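Local coordinates for putative outer membrane lipoprotein (Salmonella typhimurium LT2, PDB 2RD1), which is of unknown function but is probably a small lipoprotein held in the bacterial outer membrane, its chain folded into short antiparallel beta-sheets, at residues E41-S44 and N45-A48. Residues are numbered along the deposited sequence; the frame is centred on the assembly and turned at random.
Sequences EINS and NDVA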
loop_
_atom_site.group_PDB
_atom_site.type_symbol
_atom_site.label_atom_id
_atom_site.label_comp_id
_atom_site.label_asym_id
_atom_site.label_seq_id
_atom_site.Cartn_x
_atom_site.Cartn_y
_atom_site.Cartn_z
ATOM N N GLU A 41 9.000 2.285 -2.795
ATOM C CA GLU A 41 8.663 1.336 -3.841
ATOM C C GLU A 41 8.923 -0.037 -3.240
ATOM O O GLU A 41 9.818 -0.190 -2.409
ATOM C CB GLU A 41 9.534 1.563 -5.086
ATOM C CG GLU A 41 8.872 1.139 -6.400
ATOM C CD GLU A 41 9.655 1.581 -7.636
ATOM O OE1 GLU A 41 10.818 1.147 -7.786
ATOM O OE2 GLU A 41 9.111 2.359 -8.457
ATOM N N ILE A 42 8.128 -1.024 -3.636
ATOM C CA ILE A 42 8.280 -2.379 -3.120
ATOM C C ILE A 42 7.938 -3.383 -4.203
ATOM O O ILE A 42 7.116 -3.113 -5.073
ATOM C CB ILE A 42 7.353 -2.626 -1.901
ATOM C CG1 ILE A 42 7.504 -4.064 -1.405
ATOM C CG2 ILE A 42 5.895 -2.369 -2.281
ATOM C CD1 ILE A 42 6.662 -4.376 -0.181
ATOM N N ASN A 43 8.586 -4.538 -4.160
ATOM C CA ASN A 43 8.315 -5.577 -5.141
ATOM C C ASN A 43 6.845 -5.990 -5.050
ATOM O O ASN A 43 6.346 -6.341 -3.978
ATOM C CB ASN A 43 9.232 -6.777 -4.901
ATOM C CG ASN A 43 8.810 -8.001 -5.687
ATOM O OD1 ASN A 43 8.404 -7.902 -6.845
ATOM N ND2 ASN A 43 8.909 -9.168 -5.060
ATOM N N SER A 44 6.157 -5.928 -6.184
ATOM C CA SER A 44 4.743 -6.268 -6.252
ATOM C C SER A 44 4.421 -7.658 -5.722
ATOM O O SER A 44 3.277 -7.933 -5.364
ATOM C CB SER A 44 4.247 -6.144 -7.694
ATOM O OG SER A 44 4.488 -4.840 -8.195
ATOM N N ASN A 45 5.419 -8.536 -5.674
ATOM C CA ASN A 45 5.203 -9.893 -5.178
ATOM C C ASN A 45 5.149 -9.911 -3.654
ATOM O O ASN A 45 4.574 -10.820 -3.051
ATOM C CB ASN A 45 6.318 -10.827 -5.661
ATOM C CG ASN A 45 6.330 -10.989 -7.169
ATOM O OD1 ASN A 45 6.677 -10.060 -7.904
ATOM N ND2 ASN A 45 5.941 -12.171 -7.639
ATOM N N ASP A 46 5.748 -8.897 -3.040
ATOM C CA ASP A 46 5.775 -8.781 -1.592
ATOM C C ASP A 46 4.509 -8.160 -1.007
ATOM O O ASP A 46 4.403 -7.987 0.209
ATOM C CB ASP A 46 6.987 -7.960 -1.163
ATOM C CG ASP A 46 8.297 -8.654 -1.476
ATOM O OD1 ASP A 46 8.530 -9.752 -0.926
ATOM O OD2 ASP A 46 9.091 -8.110 -2.273
ATOM N N VAL A 47 3.550 -7.825 -1.867
ATOM C CA VAL A 47 2.300 -7.228 -1.413
ATOM C C VAL A 47 1.178 -8.267 -1.348
ATOM O O VAL A 47 0.752 -8.801 -2.375
ATOM C CB VAL A 47 1.849 -6.081 -2.344
ATOM C CG1 VAL A 47 0.566 -5.465 -1.816
ATOM C CG2 VAL A 47 2.952 -5.025 -2.458
ATOM N N ALA A 48 0.698 -8.538 -0.137
ATOM C CA ALA A 48 -0.366 -9.513 0.068
ATOM C C ALA A 48 -1.727 -8.901 -0.250
ATOM O O ALA A 48 -2.495 -9.460 -1.039
ATOM C CB ALA A 48 -0.337 -10.028 1.504
#
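Asn43 and Asp46 show how a chain leaving one strand can be folded into the next within a single turn. The backbone N of Asp46 donates a hydrogen bond to Asn43 O at 2.8 Å, closing the turn. A side-chain hydrogen bond of 3.0 Å runs from Asn43 ND2 to Asp46 OD2. It is bent (140°): the amide N-H meets the carboxylate from above its plane, the two flat groups standing almost perpendicular, 84° apart. With CG of Asn43 anti to the backbone N (chi1 168°), the amide reaches over the turn, where OD1 also takes a weak hydrogen bond from Asn45 N at 3.3 Å. This polar side is the more open one, with the Asn45 side chain on its exposed flank. The closely packed part is apolar: Ile42 CD1 rests 3.7 Å from Asp46 CB, and Ile42 CG2 meets Val47 CG2 at 4.0 Å, while Thr9 and Met7 of strand 4-9 touch Ile42 and Val47 respectively. Ser44 OG hydrogen-bonds to Thr30 OG1 of strand 29-33. This type I beta-turn, with a weak Asx turn at Asn43, is consistent with the short helical turn joining the last two strands of SH3-like barrels, DUF903 belonging to the SH3 clan.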